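Local structure of transaminase (Bacillus megaterium, 5G0A) at residues B[99-104]-B[309-314]; B[114-119]-B[125-130]; B[129-134]-B[318-323]; B[138-143]-B[224-229]; B[234-239]-B[253-258]. The protein catalyses pyridoxal-5'-phosphate-dependent transfer of amino groups with S-selectivity, as a class-III omega-transaminase. One frame throughout, in Å; residues are numbered along the deposited sequence. Where two conformers were deposited one is given.

Interaction 1 (B[99-104]-B[309-314]); sequences KIIIED and AVLVSK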
# COMPACT_ATOMS: atom_id res chain seq x y z
N LYS B 99 32.26 13.12 16.05
CA LYS B 99 32.92 13.17 17.38
C LYS B 99 32.41 14.36 18.21
O LYS B 99 32.13 14.23 19.40
CB LYS B 99 34.46 13.19 17.23
CG LYS B 99 35.22 13.29 18.57
CD LYS B 99 35.42 14.74 18.97
CE LYS B 99 36.28 14.89 20.23
NZ LYS B 99 36.68 16.31 20.42
N ILE B 100 32.27 15.53 17.57
CA ILE B 100 31.75 16.70 18.26
C ILE B 100 30.36 16.43 18.81
O ILE B 100 30.08 16.73 19.97
CB ILE B 100 31.72 17.93 17.36
CG1 ILE B 100 33.17 18.31 17.00
CG2 ILE B 100 31.01 19.10 18.05
CD1 ILE B 100 33.26 19.35 15.91
N ILE B 101 29.49 15.86 17.98
CA ILE B 101 28.12 15.63 18.43
C ILE B 101 28.09 14.62 19.58
O ILE B 101 27.44 14.88 20.60
CB ILE B 101 27.20 15.16 17.27
CG1 ILE B 101 26.99 16.31 16.29
CG2 ILE B 101 25.85 14.66 17.82
CD1 ILE B 101 26.39 15.85 14.97
N ILE B 102 28.85 13.53 19.46
CA ILE B 102 28.75 12.43 20.43
C ILE B 102 29.54 12.70 21.72
O ILE B 102 29.03 12.43 22.82
CB ILE B 102 29.11 11.07 19.76
CG1 ILE B 102 27.99 10.70 18.74
CG2 ILE B 102 29.30 9.95 20.80
CD1 ILE B 102 28.40 9.65 17.71
N GLU B 103 30.73 13.27 21.59
CA GLU B 103 31.65 13.41 22.72
C GLU B 103 31.80 14.81 23.29
O GLU B 103 32.26 14.95 24.44
CB GLU B 103 33.04 12.86 22.36
CG GLU B 103 33.05 11.39 22.00
CD GLU B 103 32.51 10.48 23.09
OE1 GLU B 103 31.95 10.98 24.08
OE2 GLU B 103 32.62 9.25 22.94
N ASP B 104 31.46 15.84 22.50
CA ASP B 104 31.57 17.25 22.97
C ASP B 104 30.24 17.94 23.28
O ASP B 104 30.17 18.87 24.08
CB ASP B 104 32.42 18.08 22.00
CG ASP B 104 33.78 17.46 21.73
OD1 ASP B 104 34.29 16.70 22.60
OD2 ASP B 104 34.35 17.73 20.65
N ALA B 309 21.51 14.80 9.49
CA ALA B 309 22.16 13.65 10.11
C ALA B 309 21.15 12.86 10.91
O ALA B 309 20.18 13.42 11.42
CB ALA B 309 23.26 14.11 11.07
N VAL B 310 21.49 11.59 11.10
CA VAL B 310 20.75 10.78 12.06
C VAL B 310 21.74 10.24 13.09
O VAL B 310 22.86 9.86 12.74
CB VAL B 310 19.94 9.65 11.34
CG1 VAL B 310 20.87 8.74 10.54
CG2 VAL B 310 19.14 8.85 12.36
N LEU B 311 21.34 10.24 14.36
CA LEU B 311 22.17 9.70 15.43
C LEU B 311 21.35 8.58 16.08
O LEU B 311 20.20 8.80 16.47
CB LEU B 311 22.47 10.78 16.47
CG LEU B 311 23.12 10.30 17.80
CD1 LEU B 311 24.49 9.69 17.54
CD2 LEU B 311 23.19 11.49 18.77
N VAL B 312 21.94 7.40 16.13
CA VAL B 312 21.26 6.23 16.68
C VAL B 312 21.98 5.78 17.95
O VAL B 312 23.17 6.05 18.13
CB VAL B 312 21.23 5.03 15.68
CG1 VAL B 312 20.62 5.44 14.33
CG2 VAL B 312 22.62 4.41 15.47
N SER B 313 21.23 5.09 18.81
CA SER B 313 21.75 4.57 20.10
C SER B 313 22.89 3.57 19.93
O SER B 313 23.07 2.99 18.86
CB SER B 313 20.61 3.94 20.90
OG SER B 313 20.16 2.75 20.25
N LYS B 314 23.63 3.33 21.01
CA LYS B 314 24.67 2.32 20.99
C LYS B 314 24.12 0.95 20.59
O LYS B 314 24.77 0.22 19.85
CB LYS B 314 25.32 2.24 22.38
CG LYS B 314 26.09 3.50 22.73
CD LYS B 314 26.87 3.33 24.03
CE LYS B 314 27.88 4.45 24.19
NZ LYS B 314 27.27 5.75 24.56
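Leu-311 pushes its two methyl groups against two successive isoleucines of a helix. The closer approach is made by CD1, which lies 3.8 Å from CG1 of Ile-102. The same methyl is 3.9 Å from CD1 of Ile-102, so it rests on the outer branch of that isoleucine and not on its CG2. The two side chains meet at an oblique angle. The CG of Leu-311 is anti to the backbone N (chi1 169°), which carries both methyls off the strand to the helix. The other methyl, CD2, is more loosely placed, 4.2 Å from CG2 of Ile-101. All three residues are buried. Val-115 and Trp-111 also touch Leu-311, and Ile-101 reaches Leu-345 of helix 335-350. The contact lays helix 92-105 on one face of the seven-stranded mixed sheet of the large domain, the sheet of the fold type I enzymes. Strand 308-313 runs antiparallel to both of its neighbours there. The far side of the helix is more open and polar. Lys-99 NZ makes a 2.7 Å salt bridge to OD2 of Asp-104, five residues on, where the helix widens into a pi-type turn. The syn lone pair of that oxygen is used. Lys-314, exposed at the start of the next helix, sends NZ to the carbonyls of Asp-110 and Pro-112.

Interaction 2 (B[114-119]-B[125-130]); sequences KVRFVS and VETALN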
# COMPACT_ATOMS: atom_id res chain seq x y z
N LYS B 114 26.15 6.07 17.03
CA LYS B 114 26.77 6.42 15.77
C LYS B 114 25.90 7.40 14.95
O LYS B 114 24.69 7.43 15.10
CB LYS B 114 27.02 5.17 14.93
CG LYS B 114 28.23 4.34 15.34
CD LYS B 114 28.52 3.27 14.31
CE LYS B 114 29.94 2.73 14.40
NZ LYS B 114 30.21 1.92 13.18
N VAL B 115 26.55 8.18 14.09
CA VAL B 115 25.90 9.14 13.21
C VAL B 115 26.02 8.69 11.74
O VAL B 115 27.05 8.10 11.30
CB VAL B 115 26.56 10.56 13.34
CG1 VAL B 115 25.96 11.56 12.36
CG2 VAL B 115 26.47 11.11 14.76
N ARG B 116 24.97 8.97 10.96
CA ARG B 116 25.07 8.95 9.49
C ARG B 116 24.73 10.33 9.00
O ARG B 116 23.64 10.83 9.29
CB ARG B 116 24.11 7.94 8.83
CG ARG B 116 24.02 8.11 7.30
CD ARG B 116 23.73 6.78 6.59
NE ARG B 116 23.53 6.95 5.13
CZ ARG B 116 24.51 6.99 4.24
NH1 ARG B 116 25.79 6.94 4.63
NH2 ARG B 116 24.20 7.13 2.96
N PHE B 117 25.66 10.97 8.28
CA PHE B 117 25.36 12.28 7.71
C PHE B 117 24.72 12.14 6.34
O PHE B 117 25.13 11.29 5.53
CB PHE B 117 26.65 13.10 7.59
CG PHE B 117 27.21 13.52 8.92
CD1 PHE B 117 26.61 14.55 9.62
CD2 PHE B 117 28.34 12.89 9.46
CE1 PHE B 117 27.11 14.97 10.86
CE2 PHE B 117 28.85 13.29 10.69
CZ PHE B 117 28.23 14.33 11.38
N VAL B 118 23.74 13.00 6.10
CA VAL B 118 23.09 13.15 4.81
C VAL B 118 23.00 14.63 4.47
O VAL B 118 23.68 15.45 5.09
CB VAL B 118 21.70 12.45 4.80
CG1 VAL B 118 21.87 10.92 4.81
CG2 VAL B 118 20.85 12.89 6.00
N SER B 119 22.19 15.02 3.47
CA SER B 119 22.25 16.43 3.04
C SER B 119 21.10 17.30 3.50
O SER B 119 21.21 18.52 3.42
CB SER B 119 22.34 16.55 1.49
OG SER B 119 23.56 15.99 1.04
N VAL B 125 15.35 12.06 8.23
CA VAL B 125 14.12 11.34 8.65
C VAL B 125 13.96 10.03 7.84
O VAL B 125 13.65 8.99 8.40
CB VAL B 125 12.89 12.25 8.55
CG1 VAL B 125 11.58 11.47 8.77
CG2 VAL B 125 12.98 13.39 9.60
N GLU B 126 14.19 10.09 6.53
CA GLU B 126 14.16 8.84 5.71
C GLU B 126 15.08 7.79 6.30
O GLU B 126 14.72 6.60 6.42
CB GLU B 126 14.54 9.10 4.24
CG GLU B 126 13.64 10.09 3.49
CD GLU B 126 12.36 9.45 2.94
OE1 GLU B 126 12.23 8.21 2.95
OE2 GLU B 126 11.50 10.21 2.47
N THR B 127 16.28 8.22 6.67
CA THR B 127 17.28 7.29 7.15
C THR B 127 16.86 6.69 8.50
O THR B 127 17.00 5.50 8.71
CB THR B 127 18.66 8.00 7.26
OG1 THR B 127 18.97 8.58 5.98
CG2 THR B 127 19.74 6.97 7.58
N ALA B 128 16.35 7.53 9.38
CA ALA B 128 15.87 7.11 10.69
C ALA B 128 14.75 6.09 10.55
O ALA B 128 14.72 5.11 11.29
CB ALA B 128 15.37 8.29 11.48
N LEU B 129 13.81 6.33 9.65
CA LEU B 129 12.71 5.38 9.45
C LEU B 129 13.26 4.03 8.98
O LEU B 129 12.87 2.99 9.50
CB LEU B 129 11.70 5.92 8.44
CG LEU B 129 10.96 7.18 8.91
CD1 LEU B 129 10.16 7.74 7.74
CD2 LEU B 129 10.08 6.97 10.15
N ASN B 130 14.17 4.07 8.00
CA ASN B 130 14.80 2.85 7.50
C ASN B 130 15.49 2.07 8.62
O ASN B 130 15.35 0.83 8.72
CB ASN B 130 15.81 3.19 6.39
CG ASN B 130 15.14 3.72 5.13
OD1 ASN B 130 13.91 3.64 4.99
ND2 ASN B 130 15.94 4.25 4.19
O HOH W 1 20.73 7.10 4.40
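Thr-127 and Arg-116 are brought together by their first torsions. In Thr-127, CG2 is anti to the backbone N and OG1 lies beside that N (chi1 -55°), so the methyl and the hydroxyl both face the strand. In Arg-116, CG is anti to the backbone N (chi1 169°), and the chain runs extended from CG to NE across the threonine. The unit is a beta-alpha pair of the fold type I aminotransferase domain: strand 112-118, a short turn, then helix 121-136. The turn and the first residues of the helix hold Thr-120, Gly-121 and Ser-122 of the pyridoxal-5'-phosphate pocket. The direct contact is light. CD of Arg-116 is 4.1 Å from CG2 of Thr-127, and the two side chains meet at about a right angle. CG1 of Val-118 comes within 3.9 Å of OG1 of Thr-127, the two side chains passing in opposite directions. Val-310 of the adjacent strand also packs on Thr-127. The guanidinium is held mainly from elsewhere, since NH1 forms a salt bridge with Asp-87. The threonine hydroxyl is bonded to the carbonyl of Glu-123, one turn back in its own helix. A water completes the link. It lies in the guanidinium plane, accepts from NE of Arg-116 at 2.9 Å and donates to OG1 of Thr-127 at 2.8 Å.

Interaction 3 (B[129-134]-B[318-323]); sequences LNIARL and AFMDKH. Unlike the reference sequence in segment 318-323: Ala-318 (reference Glu), Lys-322 (reference Arg).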
# COMPACT_ATOMS: atom_id res chain seq x y z
N LEU B 129 13.81 6.33 9.65
CA LEU B 129 12.71 5.38 9.45
C LEU B 129 13.26 4.03 8.98
O LEU B 129 12.87 2.99 9.50
CB LEU B 129 11.70 5.92 8.44
CG LEU B 129 10.96 7.18 8.91
CD1 LEU B 129 10.16 7.74 7.74
CD2 LEU B 129 10.08 6.97 10.15
N ASN B 130 14.17 4.07 8.00
CA ASN B 130 14.80 2.85 7.50
C ASN B 130 15.49 2.07 8.62
O ASN B 130 15.35 0.83 8.72
CB ASN B 130 15.81 3.19 6.39
CG ASN B 130 15.14 3.72 5.13
OD1 ASN B 130 13.91 3.64 4.99
ND2 ASN B 130 15.94 4.25 4.19
N ILE B 131 16.26 2.78 9.45
CA ILE B 131 17.02 2.12 10.51
C ILE B 131 16.09 1.54 11.58
O ILE B 131 16.30 0.40 12.01
CB ILE B 131 18.05 3.09 11.16
CG1 ILE B 131 19.16 3.42 10.18
CG2 ILE B 131 18.64 2.47 12.44
CD1 ILE B 131 19.94 4.68 10.56
N ALA B 132 15.08 2.32 12.00
CA ALA B 132 14.15 1.84 13.03
C ALA B 132 13.47 0.55 12.55
O ALA B 132 13.36 -0.42 13.29
CB ALA B 132 13.09 2.90 13.38
N ARG B 133 13.04 0.55 11.30
CA ARG B 133 12.37 -0.64 10.73
C ARG B 133 13.30 -1.82 10.59
O ARG B 133 12.90 -2.96 10.91
CB ARG B 133 11.69 -0.29 9.39
CG ARG B 133 10.52 0.67 9.62
CD ARG B 133 10.03 1.28 8.30
NE ARG B 133 8.65 1.72 8.43
CZ ARG B 133 8.13 2.81 7.87
NH1 ARG B 133 8.89 3.62 7.13
NH2 ARG B 133 6.83 3.07 8.07
N LEU B 134 14.54 -1.58 10.15
CA LEU B 134 15.50 -2.67 10.04
C LEU B 134 15.88 -3.23 11.42
O LEU B 134 15.95 -4.46 11.59
CB LEU B 134 16.77 -2.26 9.30
CG LEU B 134 16.65 -2.10 7.77
CD1 LEU B 134 17.80 -1.25 7.24
CD2 LEU B 134 16.52 -3.42 7.00
N ALA B 318 25.25 -1.06 17.25
CA ALA B 318 25.90 -2.37 17.36
C ALA B 318 25.23 -3.38 16.41
O ALA B 318 25.90 -4.19 15.79
CB ALA B 318 25.86 -2.86 18.81
N PHE B 319 23.91 -3.27 16.27
CA PHE B 319 23.15 -4.12 15.36
C PHE B 319 23.53 -3.81 13.91
O PHE B 319 23.91 -4.70 13.15
CB PHE B 319 21.66 -3.92 15.58
CG PHE B 319 20.81 -4.54 14.49
CD1 PHE B 319 20.47 -5.89 14.53
CD2 PHE B 319 20.34 -3.76 13.43
CE1 PHE B 319 19.67 -6.46 13.54
CE2 PHE B 319 19.54 -4.33 12.43
CZ PHE B 319 19.21 -5.67 12.49
N MET B 320 23.46 -2.53 13.54
CA MET B 320 23.80 -2.14 12.16
C MET B 320 25.22 -2.56 11.79
O MET B 320 25.48 -3.04 10.67
CB MET B 320 23.58 -0.64 11.94
CG MET B 320 22.11 -0.24 12.07
SD MET B 320 20.99 -0.90 10.80
CE MET B 320 21.56 -0.11 9.28
N ASP B 321 26.13 -2.44 12.75
CA ASP B 321 27.53 -2.80 12.55
C ASP B 321 27.79 -4.26 12.18
O ASP B 321 28.84 -4.58 11.62
CB ASP B 321 28.33 -2.51 13.83
CG ASP B 321 28.79 -1.05 13.93
OD1 ASP B 321 28.60 -0.24 12.99
OD2 ASP B 321 29.37 -0.73 14.99
N LYS B 322 26.84 -5.14 12.50
CA LYS B 322 26.99 -6.57 12.22
C LYS B 322 26.62 -6.95 10.78
O LYS B 322 26.78 -8.10 10.40
CB LYS B 322 26.16 -7.42 13.19
CG LYS B 322 26.70 -7.43 14.61
CD LYS B 322 25.69 -8.08 15.54
CE LYS B 322 26.16 -7.99 16.99
NZ LYS B 322 27.16 -9.04 17.35
N HIS B 323 26.14 -5.99 10.00
CA HIS B 323 25.66 -6.27 8.65
C HIS B 323 26.28 -5.34 7.62
O HIS B 323 26.89 -4.32 7.98
CB HIS B 323 24.13 -6.10 8.63
CG HIS B 323 23.44 -6.92 9.66
ND1 HIS B 323 23.02 -6.40 10.87
CD2 HIS B 323 23.15 -8.24 9.70
CE1 HIS B 323 22.47 -7.36 11.59
NE2 HIS B 323 22.53 -8.49 10.90
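The Phe-319 ring meets the backbone of Leu-134, whose carbonyl O is 3.6 Å from CZ and approaches obliquely. One face of the ring carries His-323, with CE1 3.5 Å above the plane and displaced toward the rim. Tyr-135 adds an edge-to-face ring contact. The His-323 ring has CB of Lys-322 over one face, and it also meets Phe-176 of the second subunit. Its ND1 makes a weak bond, 3.0 Å long, to the carbonyl O of Phe-319, with an N-H...O angle of only 127°. The phenylalanine reaches across because its CG is anti to the backbone N (chi1 168°). Beside it the Met-320 chain is folded at every torsion. Its terminal CE faces two residues of the other helix. It is 4.4 Å from CG1 of Ile-131 and just as far from CD1 of Leu-134, so the two segments touch only lightly here. Trp-325 of strand 324-325 fills in, touching Ile-131, Leu-134 and Met-320 together. The contact joins helix 121-136 to helix 314-321. Across helix 121-136, Ala-132 and Arg-133 rest on strands 140-144, 231-236 and 265-269, while Met-22 and Leu-168 of the second subunit pack on Ile-131 and Phe-319.

Interaction 4 (B[138-143]-B[224-229]); sequences RPLVVT and ENYGPE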
# COMPACT_ATOMS: atom_id res chain seq x y z
N ARG B 138 10.29 -4.54 11.88
CA ARG B 138 8.85 -4.26 11.99
C ARG B 138 8.48 -3.09 11.08
O ARG B 138 9.30 -2.18 10.91
CB ARG B 138 8.46 -3.86 13.41
CG ARG B 138 8.74 -4.91 14.48
CD ARG B 138 8.39 -4.30 15.82
NE ARG B 138 8.93 -5.14 16.90
CZ ARG B 138 9.07 -4.69 18.16
NH1 ARG B 138 8.73 -3.44 18.46
NH2 ARG B 138 9.58 -5.51 19.09
N PRO B 139 7.25 -3.09 10.53
CA PRO B 139 6.89 -2.07 9.52
C PRO B 139 6.26 -0.77 10.01
O PRO B 139 6.46 0.27 9.39
CB PRO B 139 5.85 -2.80 8.65
CG PRO B 139 5.18 -3.75 9.62
CD PRO B 139 6.32 -4.25 10.50
N LEU B 140 5.45 -0.81 11.06
CA LEU B 140 4.62 0.34 11.36
C LEU B 140 5.37 1.42 12.14
O LEU B 140 6.15 1.14 13.05
CB LEU B 140 3.37 -0.08 12.13
CG LEU B 140 2.36 -0.96 11.39
CD1 LEU B 140 1.16 -1.20 12.28
CD2 LEU B 140 1.91 -0.30 10.09
N VAL B 141 5.13 2.67 11.75
CA VAL B 141 5.65 3.79 12.53
C VAL B 141 4.45 4.65 12.93
O VAL B 141 3.53 4.90 12.13
CB VAL B 141 6.70 4.63 11.74
CG1 VAL B 141 7.06 5.89 12.53
CG2 VAL B 141 7.96 3.79 11.44
N VAL B 142 4.47 5.10 14.18
CA VAL B 142 3.40 5.94 14.73
C VAL B 142 3.89 7.38 14.75
O VAL B 142 4.96 7.69 15.32
CB VAL B 142 3.07 5.50 16.18
CG1 VAL B 142 2.00 6.41 16.77
CG2 VAL B 142 2.64 4.05 16.19
N THR B 143 3.09 8.25 14.13
CA THR B 143 3.30 9.69 14.17
C THR B 143 2.11 10.37 14.86
O THR B 143 1.23 9.67 15.42
CB THR B 143 3.48 10.22 12.74
OG1 THR B 143 4.00 11.55 12.78
CG2 THR B 143 2.12 10.17 11.96
N GLU B 224 -1.37 -1.32 20.70
CA GLU B 224 -1.88 -2.63 21.14
C GLU B 224 -2.75 -3.27 20.06
O GLU B 224 -2.59 -4.45 19.74
CB GLU B 224 -2.69 -2.48 22.43
CG GLU B 224 -1.82 -2.21 23.64
CD GLU B 224 -2.67 -1.93 24.86
OE1 GLU B 224 -3.89 -1.70 24.71
OE2 GLU B 224 -2.11 -1.97 25.96
N ASN B 225 -3.65 -2.47 19.50
CA ASN B 225 -4.59 -2.97 18.49
C ASN B 225 -3.90 -3.49 17.23
O ASN B 225 -4.22 -4.55 16.74
CB ASN B 225 -5.60 -1.88 18.14
CG ASN B 225 -6.74 -2.40 17.27
OD1 ASN B 225 -6.62 -2.46 16.05
ND2 ASN B 225 -7.84 -2.79 17.91
N TYR B 226 -2.94 -2.72 16.71
CA TYR B 226 -2.19 -3.12 15.54
C TYR B 226 -1.14 -4.18 15.83
O TYR B 226 -0.62 -4.82 14.91
CB TYR B 226 -1.59 -1.88 14.84
CG TYR B 226 -2.61 -1.19 13.94
CD1 TYR B 226 -3.50 -0.27 14.46
CD2 TYR B 226 -2.68 -1.51 12.59
CE1 TYR B 226 -4.44 0.35 13.65
CE2 TYR B 226 -3.63 -0.92 11.77
CZ TYR B 226 -4.48 0.02 12.30
OH TYR B 226 -5.42 0.63 11.49
N GLY B 227 -0.87 -4.40 17.12
CA GLY B 227 0.13 -5.37 17.55
C GLY B 227 1.47 -4.68 17.81
O GLY B 227 2.13 -4.26 16.86
N PRO B 228 1.88 -4.55 19.08
CA PRO B 228 3.19 -3.92 19.35
C PRO B 228 4.32 -4.64 18.63
O PRO B 228 5.33 -4.01 18.30
CB PRO B 228 3.34 -4.06 20.88
CG PRO B 228 1.91 -4.11 21.35
CD PRO B 228 1.26 -5.01 20.34
N GLU B 229 4.12 -5.93 18.31
CA GLU B 229 5.11 -6.70 17.57
C GLU B 229 5.28 -6.27 16.10
O GLU B 229 6.18 -6.72 15.42
CB GLU B 229 4.84 -8.23 17.69
CG GLU B 229 3.70 -8.81 16.84
CD GLU B 229 2.30 -8.41 17.26
OE1 GLU B 229 2.08 -7.82 18.33
OE2 GLU B 229 1.37 -8.71 16.48
O HOH W 2 8.95 -7.92 16.45
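Arg-138 and Leu-140 make a partly buried, mixed polar and apolar contact with the end of helix 214-226 and the turn after it. It lies where strand 140-144 begins. The arginine chain, extended from CG to NE, runs alongside a backbone carbonyl: both CG and CD of Arg-138 are 3.3 Å from O of Glu-229. The carbonyl O of Pro-228 lies over one face of the guanidinium. It is 3.5 Å from NH1, but the angle is too poor for a hydrogen bond. The same face carries CA of Glu-229. A water bridges the two segments, accepting from NE of Arg-138 at 2.8 Å and donating to O of Glu-229 at 3.2 Å. NH1 is gripped by the carbonyls of Gly-263 and Val-231. With an alanine in place of this arginine, those two carbonyls would probably lose their shared donor, and the water would keep just one of its two bonds, that to Glu-229. Deeper in, CD1 of Leu-140 sits 3.8 Å from CB of Tyr-226 and 3.9 Å from its CD2, the side chains crossing at about a right angle. Arg-160 of the third subunit makes a cation-pi contact with the tyrosine ring. Gly-227, just after the helix, has a positive phi (95°), where a CB would jam against the preceding carbonyl. The carboxylate of Glu-229 turns to Gln-179 of the third subunit. The arrangement belongs to a beta-alpha-beta crossover: helix 214-226 leads from strand 189-192 to the parallel strand 231-236, with strand 140-144 lying between them in the sheet.

Interaction 5 (B[234-239]-B[253-258]); sequences VITEVS and PQIRKM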
# COMPACT_ATOMS: atom_id res chain seq x y z
N VAL B 234 7.68 5.12 17.50
CA VAL B 234 6.86 6.32 17.53
C VAL B 234 7.83 7.45 17.20
O VAL B 234 8.92 7.53 17.78
CB VAL B 234 6.28 6.56 18.94
CG1 VAL B 234 5.48 7.86 18.95
CG2 VAL B 234 5.36 5.40 19.34
N ILE B 235 7.45 8.30 16.25
CA ILE B 235 8.24 9.50 15.93
C ILE B 235 7.52 10.74 16.45
O ILE B 235 6.32 10.86 16.28
CB ILE B 235 8.55 9.60 14.42
CG1 ILE B 235 9.53 10.75 14.17
CG2 ILE B 235 7.26 9.68 13.55
CD1 ILE B 235 10.12 10.74 12.77
N THR B 236 8.27 11.66 17.06
CA THR B 236 7.69 12.86 17.66
C THR B 236 8.52 14.09 17.30
O THR B 236 9.61 13.98 16.76
CB THR B 236 7.68 12.78 19.21
OG1 THR B 236 9.03 12.67 19.70
CG2 THR B 236 6.84 11.58 19.70
N GLU B 237 7.96 15.27 17.61
CA GLU B 237 8.72 16.53 17.71
C GLU B 237 8.36 17.01 19.10
O GLU B 237 7.18 16.97 19.47
CB GLU B 237 8.19 17.60 16.75
CG GLU B 237 8.12 17.27 15.27
CD GLU B 237 7.40 18.37 14.50
OE1 GLU B 237 7.98 19.47 14.36
OE2 GLU B 237 6.24 18.15 14.09
N VAL B 238 9.33 17.47 19.88
CA VAL B 238 8.97 17.87 21.26
C VAL B 238 8.14 19.14 21.24
O VAL B 238 7.32 19.39 22.12
CB VAL B 238 10.16 18.04 22.22
CG1 VAL B 238 10.94 16.74 22.37
CG2 VAL B 238 11.04 19.23 21.83
N SER B 239 8.39 19.97 20.24
CA SER B 239 7.55 21.12 19.98
C SER B 239 7.26 21.03 18.51
O SER B 239 8.20 21.04 17.69
CB SER B 239 8.30 22.41 20.32
OG SER B 239 7.53 23.55 20.00
N PRO B 253 7.92 12.64 28.65
CA PRO B 253 8.25 11.56 29.57
C PRO B 253 7.29 10.37 29.46
O PRO B 253 7.72 9.22 29.56
CB PRO B 253 8.19 12.24 30.96
CG PRO B 253 8.49 13.67 30.68
CD PRO B 253 7.87 13.95 29.33
N GLN B 254 6.00 10.65 29.25
CA GLN B 254 5.04 9.55 29.12
C GLN B 254 5.23 8.73 27.84
O GLN B 254 5.03 7.52 27.85
CB GLN B 254 3.61 10.03 29.28
CG GLN B 254 3.25 10.23 30.75
CD GLN B 254 1.77 10.52 30.96
OE1 GLN B 254 0.92 10.21 30.13
NE2 GLN B 254 1.45 11.12 32.10
N ILE B 255 5.62 9.38 26.75
CA ILE B 255 5.93 8.66 25.52
C ILE B 255 7.18 7.79 25.66
O ILE B 255 7.21 6.66 25.17
CB ILE B 255 6.04 9.62 24.30
CG1 ILE B 255 4.65 10.12 23.89
CG2 ILE B 255 6.79 8.96 23.14
CD1 ILE B 255 3.64 9.07 23.39
N ARG B 256 8.19 8.31 26.35
CA ARG B 256 9.41 7.55 26.56
C ARG B 256 9.10 6.27 27.36
O ARG B 256 9.55 5.18 27.01
CB ARG B 256 10.49 8.41 27.25
CG ARG B 256 11.69 7.61 27.74
CD ARG B 256 12.64 7.15 26.64
NE ARG B 256 12.10 6.06 25.81
CZ ARG B 256 12.75 5.48 24.80
NH1 ARG B 256 13.98 5.85 24.47
NH2 ARG B 256 12.16 4.51 24.12
N LYS B 257 8.34 6.45 28.43
CA LYS B 257 7.90 5.35 29.28
C LYS B 257 7.04 4.34 28.51
O LYS B 257 7.30 3.14 28.57
CB LYS B 257 7.15 5.90 30.50
CG LYS B 257 6.66 4.84 31.48
CD LYS B 257 6.35 5.48 32.84
CE LYS B 257 5.61 4.52 33.76
NZ LYS B 257 4.18 4.32 33.36
N MET B 258 6.05 4.82 27.78
CA MET B 258 5.14 3.96 27.00
C MET B 258 5.89 3.14 25.94
O MET B 258 5.68 1.93 25.80
CB MET B 258 4.00 4.78 26.37
CG MET B 258 3.07 3.99 25.43
SD MET B 258 2.32 4.99 24.11
CE MET B 258 3.67 5.13 22.92
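A beta-alpha-beta unit, strand 231-236, helix 251-262 and strand 265-269, holds this contact. Val-234 and Thr-236 look toward the helix from the strand, while Ile-235 between them points away. CG2 of Val-234 meets the terminal CE of Met-258 at 4.0 Å, and the two side chains cross at about a right angle. The methionine starts with CG anti to the backbone N (chi1 174°). It then bends at its last torsion (chi3 79°), which brings CE round to the valine. The second meeting is looser. CG2 of Thr-236 is 4.3 Å from CG2 of Ile-255, methyl to methyl. Thr-219, Arg-220 and Ile-223 of helix 214-226 also touch the methionine, and Trp-266 of strand 265-269 packs on the isoleucine. All four residues of the contact are buried, and it packs the helix on one face of the parallel part of the central sheet of a fold type I aminotransferase. The threonine hydroxyl is bonded elsewhere, to OD1 of Asn-268 and NE1 of Trp-266, so only its methyl is turned to the helix. The segment runs on to the cofactor pocket. Glu-237 follows Thr-236 and touches pyridoxal-5'-phosphate. Its OE2 is bonded to the backbone N of Tyr-148 and its OE1 to that of Gly-241, so each carboxylate oxygen has a backbone N-H partner.

How the interactions relate
Four of the five contacts, all but interaction 3, reach the seven-stranded sheet directly. Interactions 1 and 2 meet at one edge of it, between the outermost strand 112-118 and its neighbour 308-313, where Val-310 O is 2.9 Å from Arg-116 N. Interactions 2 and 3 share helix 121-136, and Lys-114 NZ reaches Asp-321 OD1 at 2.7 Å in a salt bridge. Interaction 3 joins interaction 4 through Arg-133 NE and Pro-139 O, 2.8 Å apart. Interactions 4 and 5 use neighbouring strands, with Val-142 O 2.7 Å from Ile-235 N. Interactions 2 and 5 lie near the cofactor: the Arg-116 side chain is about 8 Å from a pyridoxal-5'-phosphate, and Glu-237 in 234-239 touches one.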